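Local atomic coordinates of HRDC domain-containing protein (Bifidobacterium adolescentis ATCC 15703, PDB entry 3CYM), a protein that is of uncharacterised function but probably binds nucleic acid and trims it as a 3'-5' exonuclease of the ribonuclease D type. Residues L247-L258 with F300-I310. Numbering follows the deposited sequence. Where two conformers were deposited one is given.
Sequences LAREYDIAPTLL and FERYAPIQRKI
Tyr251 meets Ile306 and Ile310 where helix 231-250 gives out, and the contact illustrates how one directional bond can be set into an otherwise apolar interface. The CB of Tyr251 lies 3.8 Å from Ile306 CG2, while Ile310 CD1 sits over one face of the ring; Lys309 lays its CG more loosely near CE1 of the same ring. Asp252, with positive phi (55°), turns the chain out of the helix, and its carboxylate forms a salt bridge with Arg52. Next, Ile253 reaches across with CG1 anti to its backbone N (chi1 -174°) and an extended chain, placing CD1 3.8 Å from Tyr303 CB and 3.9 Å from Ile306 CG2. The hydroxyl of Tyr303 is hydrogen-bonded to Asp155 and Arg52. Leu257 contributes twice: its side chain crosses that of Phe300 at about a right angle, with Leu257 CD2 3.9 Å from Phe300 CD1, and its carbonyl O accepts a nearly straight bond (171°) from Gln307 NE2 at 2.8 Å. The acceptor lies close to the amide plane of Gln307, whose NE2 also donates to Val288 O while OE1 accepts from Arg287, so that three bonds fix the rotation of this buried amide. Leu258 closes the row, its CD2 3.7 Å from Ile310 CD1, so that the same methyl touches both Leu258 and the Tyr251 ring. Thus helices 231-250 and 255-258 of the HRDC region pack against helices 296-301 and 304-307, while Ala254 and Asp252 join this corner to Phe51 and Arg52, between strands 40-47 and 57-65 of the exonuclease-family region.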
loop_
_atom_site.group_PDB
_atom_site.type_symbol
_atom_site.label_atom_id
_atom_site.label_comp_id
_atom_site.label_asym_id
_atom_site.label_seq_id
_atom_site.Cartn_x
_atom_site.Cartn_y
_atom_site.Cartn_z
ATOM N N LEU A 247 9.630 11.584 -16.489
ATOM C CA LEU A 247 10.244 12.762 -15.879
ATOM C C LEU A 247 10.102 12.783 -14.367
ATOM O O LEU A 247 10.961 13.306 -13.673
ATOM C CB LEU A 247 9.650 14.037 -16.479
ATOM C CG LEU A 247 10.047 14.307 -17.937
ATOM C CD1 LEU A 247 9.163 15.339 -18.601
ATOM C CD2 LEU A 247 11.505 14.732 -18.038
ATOM N N ALA A 248 9.017 12.213 -13.857
ATOM C CA ALA A 248 8.805 12.123 -12.413
ATOM C C ALA A 248 9.779 11.139 -11.771
ATOM O O ALA A 248 10.242 11.362 -10.651
ATOM C CB ALA A 248 7.384 11.736 -12.112
ATOM N N ARG A 249 10.075 10.055 -12.489
ATOM C CA ARG A 249 11.021 9.033 -12.038
ATOM C C ARG A 249 12.458 9.544 -12.137
ATOM O O ARG A 249 13.265 9.328 -11.234
ATOM C CB ARG A 249 10.856 7.758 -12.872
ATOM C CG ARG A 249 11.729 6.584 -12.421
ATOM C CD ARG A 249 11.713 5.422 -13.412
ATOM N NE ARG A 249 10.452 4.681 -13.391
ATOM C CZ ARG A 249 9.475 4.810 -14.290
ATOM N NH1 ARG A 249 8.370 4.083 -14.172
ATOM N NH2 ARG A 249 9.596 5.658 -15.305
ATOM N N GLU A 250 12.755 10.221 -13.244
ATOM C CA GLU A 250 14.079 10.772 -13.515
ATOM C C GLU A 250 14.442 11.846 -12.495
ATOM O O GLU A 250 15.575 11.880 -12.003
ATOM C CB GLU A 250 14.116 11.347 -14.933
ATOM C CG GLU A 250 15.378 12.117 -15.290
ATOM C CD GLU A 250 15.309 12.764 -16.660
ATOM O OE1 GLU A 250 14.225 12.738 -17.289
ATOM O OE2 GLU A 250 16.349 13.300 -17.108
ATOM N N TYR A 251 13.474 12.705 -12.175
ATOM C CA TYR A 251 13.692 13.819 -11.253
ATOM C C TYR A 251 13.281 13.532 -9.808
ATOM O O TYR A 251 13.403 14.408 -8.949
ATOM C CB TYR A 251 12.998 15.078 -11.770
ATOM C CG TYR A 251 13.734 15.713 -12.919
ATOM C CD1 TYR A 251 14.764 16.615 -12.688
ATOM C CD2 TYR A 251 13.419 15.400 -14.233
ATOM C CE1 TYR A 251 15.454 17.198 -13.734
ATOM C CE2 TYR A 251 14.105 15.980 -15.292
ATOM C CZ TYR A 251 15.120 16.879 -15.031
ATOM O OH TYR A 251 15.809 17.461 -16.065
ATOM N N ASP A 252 12.799 12.309 -9.566
ATOM C CA ASP A 252 12.436 11.799 -8.233
ATOM C C ASP A 252 11.424 12.706 -7.519
ATOM O O ASP A 252 11.718 13.309 -6.487
ATOM C CB ASP A 252 13.693 11.549 -7.388
ATOM C CG ASP A 252 13.414 10.741 -6.142
ATOM O OD1 ASP A 252 12.320 10.138 -6.034
ATOM O OD2 ASP A 252 14.301 10.712 -5.264
ATOM N N ILE A 253 10.231 12.798 -8.096
ATOM C CA ILE A 253 9.187 13.687 -7.604
ATOM C C ILE A 253 7.830 13.074 -7.946
ATOM O O ILE A 253 7.705 12.389 -8.964
ATOM C CB ILE A 253 9.367 15.143 -8.184
ATOM C CG1 ILE A 253 8.368 16.135 -7.566
ATOM C CG2 ILE A 253 9.365 15.135 -9.717
ATOM C CD1 ILE A 253 8.556 17.569 -8.017
ATOM N N ALA A 254 6.837 13.285 -7.078
ATOM C CA ALA A 254 5.465 12.830 -7.322
ATOM C C ALA A 254 4.958 13.391 -8.648
ATOM O O ALA A 254 5.004 14.601 -8.851
ATOM C CB ALA A 254 4.560 13.263 -6.188
ATOM N N PRO A 255 4.502 12.508 -9.563
ATOM C CA PRO A 255 4.068 12.870 -10.920
ATOM C C PRO A 255 3.112 14.064 -10.999
ATOM O O PRO A 255 3.262 14.905 -11.886
ATOM C CB PRO A 255 3.378 11.603 -11.412
ATOM C CG PRO A 255 4.050 10.509 -10.677
ATOM C CD PRO A 255 4.416 11.053 -9.335
ATOM N N THR A 256 2.170 14.152 -10.059
ATOM C CA THR A 256 1.163 15.214 -10.071
ATOM C C THR A 256 1.689 16.573 -9.598
ATOM O O THR A 256 0.964 17.572 -9.630
ATOM C CB THR A 256 -0.070 14.825 -9.254
ATOM O OG1 THR A 256 0.351 14.344 -7.977
ATOM C CG2 THR A 256 -0.870 13.736 -9.973
ATOM N N LEU A 257 2.940 16.602 -9.142
ATOM C CA LEU A 257 3.620 17.861 -8.867
ATOM C C LEU A 257 4.181 18.464 -10.154
ATOM O O LEU A 257 4.358 19.678 -10.259
ATOM C CB LEU A 257 4.717 17.678 -7.807
ATOM C CG LEU A 257 4.245 17.578 -6.350
ATOM C CD1 LEU A 257 5.330 17.022 -5.445
ATOM C CD2 LEU A 257 3.785 18.938 -5.849
ATOM N N LEU A 258 4.446 17.610 -11.139
ATOM C CA LEU A 258 4.973 18.055 -12.428
ATOM C C LEU A 258 3.876 18.545 -13.361
ATOM O O LEU A 258 4.064 19.494 -14.117
ATOM C CB LEU A 258 5.749 16.922 -13.096
ATOM C CG LEU A 258 7.040 16.507 -12.402
ATOM C CD1 LEU A 258 7.832 15.600 -13.327
ATOM C CD2 LEU A 258 7.876 17.734 -11.982
ATOM N N PHE A 300 5.910 21.219 0.431
ATOM C CA PHE A 300 5.785 20.974 -1.006
ATOM C C PHE A 300 6.581 21.985 -1.809
ATOM O O PHE A 300 7.192 21.627 -2.813
ATOM C CB PHE A 300 4.318 21.003 -1.457
ATOM C CG PHE A 300 3.572 19.739 -1.162
ATOM C CD1 PHE A 300 3.730 18.622 -1.968
ATOM C CD2 PHE A 300 2.718 19.664 -0.076
ATOM C CE1 PHE A 300 3.049 17.447 -1.688
ATOM C CE2 PHE A 300 2.035 18.497 0.214
ATOM C CZ PHE A 300 2.199 17.385 -0.595
ATOM N N GLU A 301 6.577 23.238 -1.352
ATOM C CA GLU A 301 7.274 24.349 -2.022
ATOM C C GLU A 301 8.779 24.144 -2.219
ATOM O O GLU A 301 9.398 24.804 -3.064
ATOM C CB GLU A 301 7.011 25.681 -1.303
ATOM C CG GLU A 301 5.709 26.369 -1.687
ATOM C CD GLU A 301 5.589 26.594 -3.179
ATOM O OE1 GLU A 301 4.531 26.250 -3.733
ATOM O OE2 GLU A 301 6.549 27.109 -3.797
ATOM N N ARG A 302 9.347 23.228 -1.430
ATOM C CA ARG A 302 10.740 22.792 -1.565
ATOM C C ARG A 302 11.024 22.170 -2.926
ATOM O O ARG A 302 12.166 22.159 -3.385
ATOM C CB ARG A 302 11.076 21.766 -0.481
ATOM C CG ARG A 302 11.447 22.368 0.857
ATOM C CD ARG A 302 11.150 21.430 2.017
ATOM N NE ARG A 302 11.958 20.210 2.021
ATOM C CZ ARG A 302 11.498 18.996 1.716
ATOM N NH1 ARG A 302 10.225 18.827 1.351
ATOM N NH2 ARG A 302 12.312 17.944 1.769
ATOM N N TYR A 303 9.980 21.637 -3.556
ATOM C CA TYR A 303 10.101 20.960 -4.844
ATOM C C TYR A 303 9.953 21.890 -6.039
ATOM O O TYR A 303 10.059 21.441 -7.185
ATOM C CB TYR A 303 9.109 19.794 -4.925
ATOM C CG TYR A 303 9.501 18.655 -4.007
ATOM C CD1 TYR A 303 10.288 17.609 -4.475
ATOM C CD2 TYR A 303 9.123 18.648 -2.662
ATOM C CE1 TYR A 303 10.675 16.575 -3.640
ATOM C CE2 TYR A 303 9.497 17.613 -1.818
ATOM C CZ TYR A 303 10.276 16.582 -2.315
ATOM O OH TYR A 303 10.655 15.545 -1.499
ATOM N N ALA A 304 9.731 23.177 -5.763
ATOM C CA ALA A 304 9.608 24.207 -6.807
ATOM C C ALA A 304 10.763 24.267 -7.818
ATOM O O ALA A 304 10.487 24.343 -9.015
ATOM C CB ALA A 304 9.324 25.582 -6.212
ATOM N N PRO A 305 12.047 24.221 -7.360
ATOM C CA PRO A 305 13.140 24.192 -8.350
ATOM C C PRO A 305 13.164 22.990 -9.298
ATOM O O PRO A 305 13.679 23.109 -10.408
ATOM C CB PRO A 305 14.399 24.198 -7.477
ATOM C CG PRO A 305 13.963 24.838 -6.207
ATOM C CD PRO A 305 12.599 24.269 -5.990
ATOM N N ILE A 306 12.619 21.854 -8.867
ATOM C CA ILE A 306 12.455 20.694 -9.751
ATOM C C ILE A 306 11.271 20.943 -10.690
ATOM O O ILE A 306 11.343 20.652 -11.884
ATOM C CB ILE A 306 12.299 19.346 -8.965
ATOM C CG1 ILE A 306 13.622 18.927 -8.324
ATOM C CG2 ILE A 306 11.880 18.205 -9.884
ATOM C CD1 ILE A 306 13.800 19.374 -6.895
ATOM N N GLN A 307 10.188 21.500 -10.149
ATOM C CA GLN A 307 9.011 21.805 -10.959
ATOM C C GLN A 307 9.350 22.776 -12.091
ATOM O O GLN A 307 8.928 22.564 -13.223
ATOM C CB GLN A 307 7.890 22.373 -10.102
ATOM C CG GLN A 307 7.267 21.391 -9.154
ATOM C CD GLN A 307 6.253 22.059 -8.263
ATOM O OE1 GLN A 307 6.605 22.866 -7.404
ATOM N NE2 GLN A 307 4.984 21.728 -8.460
ATOM N N ARG A 308 10.141 23.808 -11.776
ATOM C CA ARG A 308 10.593 24.829 -12.730
ATOM C C ARG A 308 11.505 24.254 -13.810
ATOM O O ARG A 308 11.693 24.859 -14.860
ATOM C CB ARG A 308 11.369 25.946 -12.011
ATOM C CG ARG A 308 10.596 26.781 -10.995
ATOM C CD ARG A 308 11.464 27.929 -10.485
ATOM N NE ARG A 308 11.477 28.019 -9.023
ATOM C CZ ARG A 308 12.559 27.838 -8.268
ATOM N NH1 ARG A 308 13.737 27.577 -8.829
ATOM N NH2 ARG A 308 12.471 27.933 -6.949
ATOM N N LYS A 309 12.109 23.098 -13.526
ATOM C CA LYS A 309 13.067 22.466 -14.445
ATOM C C LYS A 309 12.347 21.844 -15.643
ATOM O O LYS A 309 12.931 21.636 -16.702
ATOM C CB LYS A 309 13.865 21.388 -13.712
ATOM C CG LYS A 309 15.345 21.368 -14.017
ATOM C CD LYS A 309 16.159 21.917 -12.841
ATOM C CE LYS A 309 16.437 20.827 -11.807
ATOM N NZ LYS A 309 17.093 21.367 -10.571
ATOM N N ILE A 310 11.071 21.536 -15.457
ATOM C CA ILE A 310 10.237 21.026 -16.530
ATOM C C ILE A 310 9.371 22.170 -17.058
ATOM O O ILE A 310 8.602 22.778 -16.315
ATOM C CB ILE A 310 9.446 19.786 -16.055
ATOM C CG1 ILE A 310 10.398 18.595 -15.993
ATOM C CG2 ILE A 310 8.327 19.447 -17.003
ATOM C CD1 ILE A 310 10.498 17.962 -14.646
#